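Local coordinates for protein formate-dependent phosphoribosylglycinamide formyltransferase (Mycobacterium tuberculosis H37Rv, PDB 6KHR) that belongs to the ATP-grasp superfamily of enzymes and also contains a Rossmann-like domain built on a parallel beta sheet, at residues A[30-35]-A[93-98]; A[54-59]-A[73-78]; A[98-103]-A[123-128]. All coordinates share one frame; numbering follows the deposited sequence.

Contact 1: A[30-35]-A[93-98]; sequences MLLGSA and LVTVTA
L93 meets L32 because its chi1 of -176° swings CG away from the backbone N, whereas the chi1 of L32, -87°, keeps CG beside its own N. L93 CD1 therefore slants across the forked end of L32 and lies 3.6 Å from L32 CD2. On this same face of the sheet, M30 runs alongside L93, with M30 SD 4.0 Å from L93 CD1. The opposite face is carried by L31, whose CD2 lies 3.8 Å from V94 CB and 3.9 Å from V96 CG2. Successive residues of each strand face opposite sides, and the parallel pairing puts M30 beside L93, L31 beside V94 and L32 beside T95. V94 N gives a nearly straight bond to M30 O (2.8 Å), and V94 O in turn accepts from L32 N (2.7 Å). Where the strands end, V96 N reaches L32 O at 2.8 Å, in its carbonyl plane but more bent, with an N-H...O angle of 149°. Strands 28-32 and 92-95 are the first and fourth of a Rossmann-like sheet ordered 3-2-1-4-5. Beyond them strand 51-56 is joined to L31 and G33, and E117 to L93, by backbone hydrogen bonds, and helix 36-47 covers L31 through S38, L41 and A42.

Contact 2: A[54-59]-A[73-78]; sequences AVDGYV and VTMTDA
M75 leans against V55 and D56 at the C-terminal end of a Rossmann-like parallel sheet, where the loop after the outer strand 69-72 folds over the tip of strand 51-56. Its CB points toward that strand and also packs against the carbonyl of A99, 3.9 Å from A99 O. Next along the chain, M75 CG is 4.0 Å from V55 CG1. M75 SD then passes the strand backbone, 3.7 Å from V55 O and close to the CA of D56. A bend at chi3 (-66°) carries M75 CE round to the D56 carboxylate, 3.6 Å from D56 OD1. The other oxygen, D56 OD2, accepts the N-H of S34 in the neighbouring strand-end loop. Beside the methionine, the side chains of V73 and V55 cross at a slant, V73 CG2 lying 3.5 Å from V55 CG1; V73 also touches V84 of helix 78-88. The backbones stay joined by one hydrogen bond, V73 N to D56 O (2.8 Å), its donor tilted 25° from the carbonyl plane. One step on, G57 CA directs a C-H at V73 O, 3.4 Å away, with an angle of 148° at the hydrogen.

Contact 3: A[98-103]-A[123-128]; sequences AAVSVD and RAVRCT
An N-capped helix start packed against a second helix joins V102 and D103 to V125 and R126, on the part of the Rossmann-like domain that follows its fourth strand. S101 caps helix 102-109, its OG accepting the N-H of A104, and V102 and D103 are the first two residues of the helix. V102 points toward helix 122-129, and its side chain slants across V125, with V102 CG1 3.5 Å from V125 CG1. V100 CG1 adds a looser contact, 4.2 Å from the same V125 methyl, while T95 of strand 92-95 touches V100 and V125 and so ties this apolar layer to the sheet.

Nearer the surface, a charged pair joins the two helices. R126 leaves its helix extended, with CG anti to the backbone N (chi1 173°), and then bends at chi3 (-58°), which lays the guanidinium over V102, the two side chains crossing at about a right angle. V102 CB sits over one face of that group, 3.9 Å from R126 NH2. The edge of the guanidinium is left for D103: R126 NH2 donates to D103 OD1 at 2.8 Å in a salt bridge, meeting the oxygen nearly along its C-O axis. Carboxylate and guanidinium planes are 21° apart, close to coplanar. D106, one turn further along, offers R126 NE a long, weak ion pair. An acidic group in the first turn of a helix is probably favoured by the helix dipole as well as by the arginine.

The far side of helix 122-129 faces L284 of helix 267-284 through A124, C127 and T128, and R123 NE bonds to the carbonyl of A283. One turn apart, T128 gives two bonds to A124 O, which takes them from opposite faces of its plane: T128 N at 3.1 Å and T128 OG1 at 2.8 Å.

In the fold
All three contacts lie on one side of the chain's centre, in the Rossmann-like domain. Contact 1 is the middle of its parallel sheet. Contact 2, about 10 Å away between centres, falls within the chain segment that contact 1 spans and shares the sheet through neighbouring strands 28-32 and 51-56. Contact 3 comes later in the chain, about 11 Å from contact 1; the two share A98, where strand 92-95 leads on toward helix 102-109. Contacts 2 and 3 are about 15 Å apart, yet T76 packs on A99 and A78 on S101. The loops at the C-terminal ends of neighbouring strands thus pack on one another, and contact 3 adds helix 122-129 to this side of the domain.

Contact 1: A[30-35]-A[93-98]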
# COMPACT_ATOMS: atom_id res chain seq x y z
N MET A 30 -7.33 16.29 7.73
CA MET A 30 -6.19 16.82 8.47
C MET A 30 -5.70 15.73 9.42
O MET A 30 -6.49 15.16 10.17
CB MET A 30 -6.57 18.09 9.24
CG MET A 30 -5.40 18.76 9.92
SD MET A 30 -5.85 20.22 10.88
CE MET A 30 -6.20 21.40 9.58
N LEU A 31 -4.41 15.46 9.37
CA LEU A 31 -3.79 14.39 10.16
C LEU A 31 -2.99 15.01 11.29
O LEU A 31 -1.97 15.66 11.06
CB LEU A 31 -2.90 13.53 9.28
CG LEU A 31 -3.55 12.71 8.16
CD1 LEU A 31 -2.46 11.97 7.44
CD2 LEU A 31 -4.55 11.74 8.72
N LEU A 32 -3.44 14.78 12.52
CA LEU A 32 -2.66 15.17 13.70
C LEU A 32 -1.63 14.08 13.96
O LEU A 32 -1.96 12.96 14.39
CB LEU A 32 -3.59 15.38 14.90
CG LEU A 32 -4.24 16.76 15.11
CD1 LEU A 32 -4.32 17.59 13.83
CD2 LEU A 32 -5.62 16.63 15.74
N GLY A 33 -0.37 14.39 13.68
CA GLY A 33 0.70 13.41 13.72
C GLY A 33 1.18 13.15 12.31
O GLY A 33 0.39 13.07 11.36
N SER A 34 2.49 13.06 12.17
CA SER A 34 3.08 12.85 10.83
C SER A 34 4.20 11.84 10.92
O SER A 34 5.18 12.02 10.25
CB SER A 34 3.59 14.11 10.27
OG SER A 34 2.52 14.98 10.03
N ALA A 35 3.97 10.75 11.62
CA ALA A 35 4.99 9.70 11.73
C ALA A 35 4.87 8.70 10.58
O ALA A 35 4.21 8.96 9.61
CB ALA A 35 4.90 9.03 13.07
N LEU A 93 -11.02 15.66 10.76
CA LEU A 93 -9.92 15.83 11.70
C LEU A 93 -9.54 14.47 12.29
O LEU A 93 -10.27 13.93 13.13
CB LEU A 93 -10.30 16.82 12.79
CG LEU A 93 -9.23 17.19 13.81
CD1 LEU A 93 -7.95 17.63 13.12
CD2 LEU A 93 -9.75 18.30 14.75
N VAL A 94 -8.39 13.94 11.87
CA VAL A 94 -7.92 12.60 12.25
C VAL A 94 -6.73 12.71 13.20
O VAL A 94 -5.70 13.31 12.86
CB VAL A 94 -7.53 11.77 11.02
CG1 VAL A 94 -7.47 10.31 11.39
CG2 VAL A 94 -8.52 11.97 9.92
N THR A 95 -6.85 12.08 14.36
CA THR A 95 -5.84 12.11 15.40
C THR A 95 -5.02 10.83 15.29
O THR A 95 -5.51 9.74 15.63
CB THR A 95 -6.49 12.22 16.78
OG1 THR A 95 -7.64 13.07 16.71
CG2 THR A 95 -5.51 12.79 17.78
N VAL A 96 -3.80 10.96 14.83
CA VAL A 96 -2.98 9.76 14.59
C VAL A 96 -1.89 9.68 15.64
O VAL A 96 -1.15 8.74 15.61
CB VAL A 96 -2.41 9.77 13.17
CG1 VAL A 96 -2.11 8.37 12.70
CG2 VAL A 96 -3.36 10.43 12.20
N THR A 97 -1.79 10.64 16.55
CA THR A 97 -0.73 10.51 17.58
C THR A 97 -1.36 10.59 18.97
O THR A 97 -2.55 10.83 19.06
CB THR A 97 0.35 11.58 17.45
OG1 THR A 97 1.28 11.31 18.49
CG2 THR A 97 -0.17 12.98 17.69
N ALA A 98 -0.55 10.36 20.01
CA ALA A 98 -1.05 10.45 21.39
C ALA A 98 -0.71 11.82 21.96
O ALA A 98 -1.42 12.29 22.84
CB ALA A 98 -0.47 9.35 22.24

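Contact 2: A[54-59]-A[73-78]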
# COMPACT_ATOMS: atom_id res chain seq x y z
N ALA A 54 -0.87 17.49 6.68
CA ALA A 54 -0.11 16.79 7.71
C ALA A 54 0.41 17.79 8.74
O ALA A 54 1.15 18.73 8.39
CB ALA A 54 1.03 15.98 7.11
N VAL A 55 0.02 17.59 9.99
CA VAL A 55 0.39 18.47 11.10
C VAL A 55 1.32 17.70 12.02
O VAL A 55 1.08 16.52 12.30
CB VAL A 55 -0.85 18.96 11.86
CG1 VAL A 55 -0.44 19.87 12.98
CG2 VAL A 55 -1.83 19.65 10.92
N ASP A 56 2.37 18.36 12.49
CA ASP A 56 3.22 17.79 13.52
C ASP A 56 3.99 18.91 14.21
O ASP A 56 3.86 20.08 13.86
CB ASP A 56 4.17 16.72 12.95
CG ASP A 56 4.56 15.69 13.99
OD1 ASP A 56 4.72 16.07 15.17
OD2 ASP A 56 4.69 14.49 13.64
N GLY A 57 4.79 18.53 15.21
CA GLY A 57 5.59 19.47 15.98
C GLY A 57 6.86 19.99 15.31
O GLY A 57 7.14 21.18 15.40
N TYR A 58 7.62 19.11 14.65
CA TYR A 58 8.92 19.41 14.06
C TYR A 58 8.81 19.53 12.54
O TYR A 58 7.75 19.33 11.95
CB TYR A 58 9.95 18.35 14.45
CG TYR A 58 9.61 16.94 14.00
CD1 TYR A 58 8.58 16.23 14.61
CD2 TYR A 58 10.32 16.32 12.98
CE1 TYR A 58 8.26 14.94 14.20
CE2 TYR A 58 10.01 15.03 12.57
CZ TYR A 58 8.98 14.35 13.18
OH TYR A 58 8.66 13.07 12.79
N VAL A 59 9.94 19.82 11.91
CA VAL A 59 9.94 20.31 10.53
C VAL A 59 9.96 19.17 9.51
O VAL A 59 9.28 19.24 8.48
CB VAL A 59 11.13 21.26 10.32
CG1 VAL A 59 11.07 21.88 8.94
CG2 VAL A 59 11.14 22.32 11.40
N VAL A 73 3.01 22.73 14.27
CA VAL A 73 2.51 23.36 15.49
C VAL A 73 2.80 22.43 16.64
O VAL A 73 2.76 21.20 16.50
CB VAL A 73 1.00 23.67 15.44
CG1 VAL A 73 0.77 25.17 15.48
CG2 VAL A 73 0.34 23.01 14.25
N THR A 74 3.09 23.01 17.80
CA THR A 74 3.12 22.22 19.02
C THR A 74 1.70 21.76 19.27
O THR A 74 0.86 22.51 19.76
CB THR A 74 3.67 23.03 20.19
OG1 THR A 74 4.88 23.68 19.77
CG2 THR A 74 3.96 22.12 21.37
N MET A 75 1.40 20.52 18.88
CA MET A 75 0.03 20.04 18.98
C MET A 75 -0.43 19.88 20.42
O MET A 75 -1.64 19.92 20.68
CB MET A 75 -0.08 18.72 18.22
CG MET A 75 0.34 18.87 16.77
SD MET A 75 0.18 17.35 15.84
CE MET A 75 1.41 16.33 16.66
N THR A 76 0.51 19.72 21.34
CA THR A 76 0.23 19.75 22.78
C THR A 76 0.04 21.17 23.29
O THR A 76 0.48 21.51 24.39
CB THR A 76 1.38 19.06 23.51
OG1 THR A 76 2.59 19.80 23.31
CG2 THR A 76 1.59 17.65 22.99
N ASP A 77 -0.60 22.03 22.50
CA ASP A 77 -0.90 23.41 22.89
C ASP A 77 -2.33 23.70 22.45
O ASP A 77 -2.59 23.81 21.25
CB ASP A 77 0.08 24.39 22.26
CG ASP A 77 -0.01 25.78 22.87
OD1 ASP A 77 -1.12 26.20 23.27
OD2 ASP A 77 1.04 26.46 22.95
N ALA A 78 -3.23 23.84 23.42
CA ALA A 78 -4.65 23.90 23.09
C ALA A 78 -4.99 25.16 22.31
O ALA A 78 -5.84 25.12 21.41
CB ALA A 78 -5.49 23.80 24.36

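Contact 3: A[98-103]-A[123-128]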
# COMPACT_ATOMS: atom_id res chain seq x y z
N ALA A 98 -0.55 10.36 20.01
CA ALA A 98 -1.05 10.45 21.39
C ALA A 98 -0.71 11.82 21.96
O ALA A 98 -1.42 12.29 22.84
CB ALA A 98 -0.47 9.35 22.24
N ALA A 99 0.31 12.46 21.42
CA ALA A 99 0.73 13.80 21.89
C ALA A 99 -0.22 14.86 21.34
O ALA A 99 0.20 15.61 20.48
CB ALA A 99 2.12 14.06 21.41
N VAL A 100 -1.43 14.97 21.87
CA VAL A 100 -2.34 15.98 21.27
C VAL A 100 -3.15 16.64 22.38
O VAL A 100 -3.23 16.06 23.45
CB VAL A 100 -3.28 15.26 20.30
CG1 VAL A 100 -4.39 14.59 21.07
CG2 VAL A 100 -3.86 16.20 19.27
N SER A 101 -3.72 17.80 22.10
CA SER A 101 -4.57 18.46 23.11
C SER A 101 -5.97 17.90 22.97
O SER A 101 -6.62 18.19 21.99
CB SER A 101 -4.60 19.95 22.94
OG SER A 101 -5.82 20.49 23.44
N VAL A 102 -6.39 17.12 23.95
CA VAL A 102 -7.75 16.53 23.90
C VAL A 102 -8.73 17.67 24.14
O VAL A 102 -9.81 17.65 23.58
CB VAL A 102 -7.88 15.43 24.95
CG1 VAL A 102 -7.44 14.11 24.39
CG2 VAL A 102 -7.05 15.77 26.17
N ASP A 103 -8.33 18.65 24.95
CA ASP A 103 -9.24 19.78 25.14
C ASP A 103 -9.42 20.56 23.84
O ASP A 103 -10.53 21.00 23.53
CB ASP A 103 -8.73 20.69 26.26
CG ASP A 103 -8.68 19.98 27.61
OD1 ASP A 103 -9.35 18.94 27.78
OD2 ASP A 103 -7.97 20.47 28.52
N ARG A 123 -14.29 11.86 22.15
CA ARG A 123 -14.57 10.88 23.20
C ARG A 123 -13.54 9.76 23.19
O ARG A 123 -12.88 9.50 24.20
CB ARG A 123 -15.98 10.31 23.02
CG ARG A 123 -16.17 8.93 23.65
CD ARG A 123 -17.57 8.74 24.21
NE ARG A 123 -17.69 7.50 24.98
CZ ARG A 123 -17.32 7.37 26.25
NH1 ARG A 123 -16.80 8.39 26.91
NH2 ARG A 123 -17.47 6.20 26.87
N ALA A 124 -13.37 9.10 22.05
CA ALA A 124 -12.47 7.96 21.97
C ALA A 124 -11.04 8.36 22.27
O ALA A 124 -10.32 7.63 22.97
CB ALA A 124 -12.57 7.32 20.58
N VAL A 125 -10.60 9.51 21.76
CA VAL A 125 -9.25 10.00 22.02
C VAL A 125 -9.04 10.19 23.51
O VAL A 125 -8.02 9.77 24.07
CB VAL A 125 -8.98 11.30 21.23
CG1 VAL A 125 -7.67 11.96 21.65
CG2 VAL A 125 -9.00 11.06 19.73
N ARG A 126 -10.01 10.79 24.19
CA ARG A 126 -9.87 11.02 25.63
C ARG A 126 -9.88 9.71 26.41
O ARG A 126 -9.07 9.52 27.33
CB ARG A 126 -10.95 11.96 26.15
CG ARG A 126 -10.94 12.09 27.67
CD ARG A 126 -11.95 13.10 28.18
NE ARG A 126 -11.73 14.43 27.60
CZ ARG A 126 -10.82 15.30 28.04
NH1 ARG A 126 -10.03 14.99 29.07
NH2 ARG A 126 -10.69 16.47 27.44
N CYS A 127 -10.80 8.80 26.08
CA CYS A 127 -10.92 7.59 26.89
C CYS A 127 -9.68 6.72 26.80
O CYS A 127 -9.29 6.09 27.78
CB CYS A 127 -12.15 6.79 26.46
SG CYS A 127 -13.72 7.61 26.80
N THR A 128 -9.04 6.69 25.64
CA THR A 128 -7.98 5.72 25.43
C THR A 128 -6.61 6.25 25.78
O THR A 128 -5.65 5.48 25.76
CB THR A 128 -7.98 5.25 23.99
OG1 THR A 128 -7.78 6.38 23.13
CG2 THR A 128 -9.31 4.58 23.66